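EF1p2_mFAP2b (Synthetic construct, PDB 6OHH) binds the fluorogenic ligand DFHBI in a de novo designed beta barrel and probably couples its fluorescence to calcium bound in an EF-type loop. Local coordinates at residues Y39-A45 with G57-V63; P66-D72 with A83-M89. One frame throughout, in Å; residues are numbered along the deposited sequence. Where two conformers were deposited one is given.

Overall arrangement
Both contacts lie in one closed, antiparallel eight-stranded barrel, with their centres about 10 Å apart. They come in series along the chain: contact 1 pairs the strands of hairpin 40-49/54-63, and contact 2 then pairs those of hairpin 68-75/81-89. Strands 54-63 and 68-75 are neighbours in the sheet, so the hairpins join edge to edge; Thr62 O and Asp70 N, 2.8 Å apart, probably share a hydrogen bond, and Ala61 CB packs on Ile71 CD1 at 3.5 Å. Together the contacts make four consecutive strands of wall around the interior, where contact 1 reaches the DFHBI pocket through Ala45.

Contact 1 of 2, residues Y39-A45 with G57-V63; sequences YTMDIVA and GYGKATV
The beta hairpin of strands 40-49 and 54-63 joins Asp42 to Lys60 across a non-hydrogen-bonded pair on the face that also carries Thr40, Val44 and Tyr58. The two side chains run alongside each other, and Lys60 NZ reaches Asp42 OD1 at 2.6 Å in a salt bridge, approaching from above the carboxylate plane, 39° out of it. The lysine is extended until its last torsion (chi4 -38°), which bends the ammonium back over the acid. A water bridges the same pair, donating to Asp42 OD2 and accepting from Lys60 NZ; OD2 also holds Arg36 in a salt bridge, so the carboxylate is probably well stabilised as an anion, with two cationic partners, one on each oxygen.

Threonine suits the next pair on this face, Thr40 and Thr62: branched at CB, it fits an extended chain, and Thr40 CG2 lies 3.9 Å from Thr62 OG1 while Thr40 OG1 turns to Ser37. Met41, Ile43 and Ala61 point to the other face, the inside of the barrel. There small Ala61 leaves room for Ile43, whose CD1 comes to 3.9 Å from Ala61 CB; CG1 of this isoleucine lies anti to its carbonyl carbon (chi1 -55°), which, with chi2 extended, carries CD1 toward the neighbouring strand and Ala61.

Paired backbone hydrogen bonds join Met41 to Ala61, Ile43 to Gly59 and Ala45 to Gly57. Having no side chain, Gly57 keeps bulk away from Ala45, whose methyl touches the bound DFHBI, and Gly59 does the same beside Ile43.

Contact 2 of 2, residues P66-D72 with A83-M89; sequences PDTLDID and AQGQITM
Ile71 and Ile87 meet at about a right angle on the inner face, where the contact is tightly packed. Ile71 CD1 lies 3.8 Å from Ile87 CD1, and its CG1 also rests on the CG1 and CG2 branches of Ile87. Unusually for an isoleucine, Ile87 sets CG1 between its backbone N and carbonyl carbon (chi1 51°), which sends CD1 over to Ile71. Leu69 extends the apolar layer, its CB 3.9 Å from Ile87 CG1. Branched aliphatic residues suit this buried side, where Trp97 covers both isoleucines and helix 6-10 covers Leu69.

These residues belong to a beta hairpin, strands 68-75 and 81-89, in the barrel wall. Leu69 and Ile87 exchange two backbone hydrogen bonds, and Ile71 and Gly85 exchange two more. Gly85, with no side chain, adds no bulk next to Ile71.

On the outer face the packing is looser and polar. Asp70 and Gln86 lie side by side, and in the one of its two conformers described here Gln86 NE2 gives a hydrogen bond of 2.9 Å to Asp70 OD1 on its syn side, 28° out of the carboxylate plane. The glutamine runs extended beyond CG, and the amide and carboxylate planes are 21° apart. An alanine in place of Asp70 removes the acceptor and would probably leave the Gln86 amide, in this conformer, freer to turn. Toward the turn, exposed Asp72 has its OD2 3.4 Å from Gln84 CB, with no hydrogen bond between the two side chains. At the opposite end Thr68 CG2 lies 3.5 Å from Thr88 OG1, while Thr68 OG1 bonds to Thr65; Met89 N closes the pairing on Asp67 O at 2.7 Å.

Contact 1 of 2, residues Y39-A45 with G57-V63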
loop_
_atom_site.group_PDB
_atom_site.type_symbol
_atom_site.label_atom_id
_atom_site.label_comp_id
_atom_site.label_asym_id
_atom_site.label_seq_id
_atom_site.Cartn_x
_atom_site.Cartn_y
_atom_site.Cartn_z
ATOM N N TYR A 39 -1.908 -9.727 15.040
ATOM C CA TYR A 39 -2.590 -9.788 13.755
ATOM C C TYR A 39 -2.745 -8.449 13.045
ATOM O O TYR A 39 -3.262 -8.425 11.922
ATOM C CB TYR A 39 -3.980 -10.408 13.937
ATOM C CG TYR A 39 -4.036 -11.669 14.772
ATOM C CD1 TYR A 39 -3.710 -12.902 14.217
ATOM C CD2 TYR A 39 -4.432 -11.633 16.108
ATOM C CE1 TYR A 39 -3.775 -14.066 14.966
ATOM C CE2 TYR A 39 -4.496 -12.798 16.868
ATOM C CZ TYR A 39 -4.167 -14.012 16.287
ATOM O OH TYR A 39 -4.226 -15.178 17.022
ATOM N N THR A 40 -2.340 -7.339 13.652
ATOM C CA THR A 40 -2.606 -6.027 13.079
ATOM C C THR A 40 -1.363 -5.148 13.128
ATOM O O THR A 40 -0.574 -5.206 14.076
ATOM C CB THR A 40 -3.774 -5.332 13.811
ATOM O OG1 THR A 40 -3.528 -5.320 15.227
ATOM C CG2 THR A 40 -5.098 -6.045 13.524
ATOM N N MET A 41 -1.230 -4.296 12.108
ATOM C CA MET A 41 -0.105 -3.383 11.976
ATOM C C MET A 41 -0.597 -2.016 11.528
ATOM O O MET A 41 -1.538 -1.899 10.738
ATOM C CB MET A 41 0.932 -3.863 10.943
ATOM C CG MET A 41 1.349 -5.311 11.047
ATOM S SD MET A 41 2.806 -5.444 12.087
ATOM C CE MET A 41 2.460 -6.990 12.936
ATOM N N ASP A 42 0.085 -0.983 12.004
ATOM C CA ASP A 42 -0.090 0.351 11.464
ATOM C C ASP A 42 0.973 0.563 10.394
ATOM O O ASP A 42 2.104 0.094 10.529
ATOM C CB ASP A 42 0.037 1.413 12.555
ATOM C CG ASP A 42 -1.222 1.558 13.383
ATOM O OD1 ASP A 42 -2.285 1.034 12.973
ATOM O OD2 ASP A 42 -1.148 2.215 14.442
ATOM N N ILE A 43 0.603 1.254 9.324
ATOM C CA ILE A 43 1.494 1.474 8.193
ATOM C C ILE A 43 1.623 2.969 7.959
ATOM O O ILE A 43 0.628 3.700 8.011
ATOM C CB ILE A 43 0.986 0.796 6.901
ATOM C CG1 ILE A 43 0.744 -0.698 7.102
ATOM C CG2 ILE A 43 1.972 1.021 5.750
ATOM C CD1 ILE A 43 -0.116 -1.298 6.002
ATOM N N VAL A 44 2.853 3.423 7.720
ATOM C CA VAL A 44 3.120 4.733 7.139
ATOM C C VAL A 44 3.911 4.523 5.857
ATOM O O VAL A 44 4.750 3.618 5.776
ATOM C CB VAL A 44 3.871 5.674 8.102
ATOM C CG1 VAL A 44 2.922 6.211 9.152
ATOM C CG2 VAL A 44 5.054 4.961 8.741
ATOM N N ALA A 45 3.632 5.356 4.853
ATOM C CA ALA A 45 4.181 5.186 3.515
ATOM C C ALA A 45 4.818 6.474 3.014
ATOM O O ALA A 45 4.279 7.563 3.221
ATOM C CB ALA A 45 3.088 4.743 2.533
ATOM N N GLY A 57 1.593 8.548 2.963
ATOM C CA GLY A 57 0.384 7.835 3.316
ATOM C C GLY A 57 0.475 7.146 4.659
ATOM O O GLY A 57 1.555 6.956 5.221
ATOM N N TYR A 58 -0.694 6.758 5.164
ATOM C CA TYR A 58 -0.798 6.036 6.424
ATOM C C TYR A 58 -2.013 5.122 6.363
ATOM O O TYR A 58 -3.043 5.487 5.791
ATOM C CB TYR A 58 -0.903 6.991 7.623
ATOM C CG TYR A 58 -2.156 7.841 7.644
ATOM C CD1 TYR A 58 -3.282 7.432 8.347
ATOM C CD2 TYR A 58 -2.213 9.048 6.959
ATOM C CE1 TYR A 58 -4.431 8.202 8.369
ATOM C CE2 TYR A 58 -3.359 9.825 6.974
ATOM C CZ TYR A 58 -4.464 9.395 7.683
ATOM O OH TYR A 58 -5.606 10.161 7.705
ATOM N N GLY A 59 -1.892 3.944 6.953
ATOM C CA GLY A 59 -2.972 2.986 6.882
ATOM C C GLY A 59 -2.813 1.868 7.884
ATOM O O GLY A 59 -2.134 2.014 8.901
ATOM N N LYS A 60 -3.466 0.742 7.590
ATOM C CA LYS A 60 -3.501 -0.377 8.518
ATOM C C LYS A 60 -3.467 -1.702 7.772
ATOM O O LYS A 60 -3.899 -1.804 6.620
ATOM C CB LYS A 60 -4.743 -0.324 9.424
ATOM C CG LYS A 60 -4.662 0.728 10.522
ATOM C CD LYS A 60 -5.870 0.678 11.443
ATOM C CE LYS A 60 -5.923 1.896 12.356
ATOM N NZ LYS A 60 -4.565 2.306 12.811
ATOM N N ALA A 61 -2.956 -2.723 8.458
ATOM C CA ALA A 61 -2.901 -4.080 7.941
ATOM C C ALA A 61 -3.586 -5.008 8.931
ATOM O O ALA A 61 -3.445 -4.839 10.146
ATOM C CB ALA A 61 -1.456 -4.533 7.713
ATOM N N THR A 62 -4.323 -5.988 8.408
ATOM C CA THR A 62 -5.037 -6.958 9.230
ATOM C C THR A 62 -4.910 -8.334 8.598
ATOM O O THR A 62 -5.119 -8.489 7.390
ATOM C CB THR A 62 -6.522 -6.599 9.389
ATOM O OG1 THR A 62 -6.648 -5.338 10.055
ATOM C CG2 THR A 62 -7.248 -7.664 10.200
ATOM N N VAL A 63 -4.574 -9.325 9.427
ATOM C CA VAL A 63 -4.458 -10.699 8.960
ATOM C C VAL A 63 -5.774 -11.164 8.359
ATOM O O VAL A 63 -6.856 -10.916 8.907
ATOM C CB VAL A 63 -4.038 -11.611 10.125
ATOM C CG1 VAL A 63 -4.361 -13.067 9.811
ATOM C CG2 VAL A 63 -2.561 -11.444 10.420
HETATM O O HOH W 1 -3.565 3.009 15.505
#

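Contact 2 of 2, residues P66-D72 with A83-M89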
loop_
_atom_site.group_PDB
_atom_site.type_symbol
_atom_site.label_atom_id
_atom_site.label_comp_id
_atom_site.label_asym_id
_atom_site.label_seq_id
_atom_site.Cartn_x
_atom_site.Cartn_y
_atom_site.Cartn_z
ATOM N N PRO A 66 -3.251 -17.235 6.563
ATOM C CA PRO A 66 -1.830 -17.333 6.942
ATOM C C PRO A 66 -0.878 -16.662 5.962
ATOM O O PRO A 66 0.248 -16.333 6.350
ATOM C CB PRO A 66 -1.584 -18.848 7.012
ATOM C CG PRO A 66 -2.911 -19.430 7.299
ATOM C CD PRO A 66 -3.916 -18.555 6.609
ATOM N N ASP A 67 -1.272 -16.467 4.703
ATOM C CA ASP A 67 -0.382 -15.879 3.714
ATOM C C ASP A 67 -0.748 -14.460 3.297
ATOM O O ASP A 67 0.046 -13.821 2.596
ATOM C CB ASP A 67 -0.344 -16.760 2.454
ATOM C CG ASP A 67 0.052 -18.194 2.758
ATOM O OD1 ASP A 67 0.990 -18.395 3.557
ATOM O OD2 ASP A 67 -0.576 -19.121 2.198
ATOM N N THR A 68 -1.909 -13.944 3.700
ATOM C CA THR A 68 -2.407 -12.676 3.184
ATOM C C THR A 68 -2.878 -11.766 4.308
ATOM O O THR A 68 -3.313 -12.227 5.369
ATOM C CB THR A 68 -3.568 -12.884 2.186
ATOM O OG1 THR A 68 -4.728 -13.351 2.890
ATOM C CG2 THR A 68 -3.190 -13.887 1.106
ATOM N N LEU A 69 -2.807 -10.461 4.046
ATOM C CA LEU A 69 -3.279 -9.429 4.955
ATOM C C LEU A 69 -4.026 -8.381 4.149
ATOM O O LEU A 69 -3.600 -8.021 3.048
ATOM C CB LEU A 69 -2.119 -8.767 5.723
ATOM C CG LEU A 69 -1.375 -9.634 6.745
ATOM C CD1 LEU A 69 -0.134 -10.260 6.112
ATOM C CD2 LEU A 69 -0.997 -8.826 7.981
ATOM N N ASP A 70 -5.142 -7.902 4.692
ATOM C CA ASP A 70 -5.866 -6.794 4.087
ATOM C C ASP A 70 -5.169 -5.479 4.419
ATOM O O ASP A 70 -4.706 -5.273 5.546
ATOM C CB ASP A 70 -7.310 -6.760 4.596
ATOM C CG ASP A 70 -8.190 -7.810 3.940
ATOM O OD1 ASP A 70 -7.990 -8.097 2.746
ATOM O OD2 ASP A 70 -9.080 -8.358 4.626
ATOM N N ILE A 71 -5.102 -4.581 3.434
ATOM C CA ILE A 71 -4.410 -3.301 3.563
ATOM C C ILE A 71 -5.353 -2.181 3.149
ATOM O O ILE A 71 -5.957 -2.241 2.074
ATOM C CB ILE A 71 -3.138 -3.247 2.697
ATOM C CG1 ILE A 71 -2.236 -4.452 2.961
ATOM C CG2 ILE A 71 -2.391 -1.934 2.909
ATOM C CD1 ILE A 71 -1.421 -4.334 4.206
ATOM N N ASP A 72 -5.450 -1.148 3.983
ATOM C CA ASP A 72 -6.157 0.085 3.655
ATOM C C ASP A 72 -5.212 1.236 3.948
ATOM O O ASP A 72 -4.711 1.348 5.070
ATOM C CB ASP A 72 -7.450 0.228 4.466
ATOM C CG ASP A 72 -8.506 -0.787 4.060
ATOM O OD1 ASP A 72 -8.674 -1.791 4.782
ATOM O OD2 ASP A 72 -9.164 -0.584 3.017
ATOM N N ALA A 83 -6.453 3.556 -0.967
ATOM C CA ALA A 83 -6.075 2.316 -1.628
ATOM C C ALA A 83 -6.471 1.163 -0.721
ATOM O O ALA A 83 -6.265 1.226 0.496
ATOM C CB ALA A 83 -4.576 2.272 -1.935
ATOM N N GLN A 84 -7.077 0.135 -1.306
ATOM C CA GLN A 84 -7.458 -1.061 -0.573
ATOM C C GLN A 84 -6.993 -2.275 -1.356
ATOM O O GLN A 84 -7.193 -2.350 -2.572
ATOM C CB GLN A 84 -8.972 -1.117 -0.339
ATOM C CG GLN A 84 -9.806 -0.681 -1.527
ATOM C CD GLN A 84 -11.255 -0.415 -1.154
ATOM O OE1 GLN A 84 -11.803 0.644 -1.463
ATOM N NE2 GLN A 84 -11.881 -1.378 -0.487
ATOM N N GLY A 85 -6.372 -3.216 -0.663
ATOM C CA GLY A 85 -5.899 -4.410 -1.327
ATOM C C GLY A 85 -5.336 -5.398 -0.339
ATOM O O GLY A 85 -5.608 -5.330 0.862
ATOM N N GLN A 86 -4.540 -6.330 -0.861
ATOM C CA GLN A 86 -3.976 -7.399 -0.053
ATOM C C GLN A 86 -2.499 -7.564 -0.368
ATOM O O GLN A 86 -2.082 -7.416 -1.520
ATOM C CB GLN A 86 -4.714 -8.727 -0.291
ATOM C CG GLN A 86 -6.124 -8.758 0.284
ATOM C CD GLN A 86 -6.822 -10.093 0.083
ATOM O OE1 GLN A 86 -6.572 -10.798 -0.891
ATOM N NE2 GLN A 86 -7.703 -10.444 1.016
ATOM N N ILE A 87 -1.712 -7.864 0.661
ATOM C CA ILE A 87 -0.329 -8.283 0.495
ATOM C C ILE A 87 -0.285 -9.782 0.743
ATOM O O ILE A 87 -0.883 -10.280 1.704
ATOM C CB ILE A 87 0.641 -7.523 1.418
ATOM C CG1 ILE A 87 0.181 -7.549 2.875
ATOM C CG2 ILE A 87 0.840 -6.091 0.919
ATOM C CD1 ILE A 87 1.228 -6.991 3.829
ATOM N N THR A 88 0.392 -10.502 -0.143
ATOM C CA THR A 88 0.485 -11.951 -0.075
ATOM C C THR A 88 1.944 -12.330 0.099
ATOM O O THR A 88 2.806 -11.870 -0.661
ATOM C CB THR A 88 -0.098 -12.599 -1.331
ATOM O OG1 THR A 88 -1.470 -12.211 -1.462
ATOM C CG2 THR A 88 -0.010 -14.113 -1.237
ATOM N N MET A 89 2.218 -13.147 1.109
ATOM C CA MET A 89 3.579 -13.573 1.396
ATOM C C MET A 89 4.125 -14.443 0.270
ATOM O O MET A 89 3.529 -15.464 -0.087
ATOM C CB MET A 89 3.617 -14.329 2.717
ATOM C CG MET A 89 4.982 -14.847 3.092
ATOM S SD MET A 89 4.899 -15.641 4.699
ATOM C CE MET A 89 3.508 -16.722 4.417
#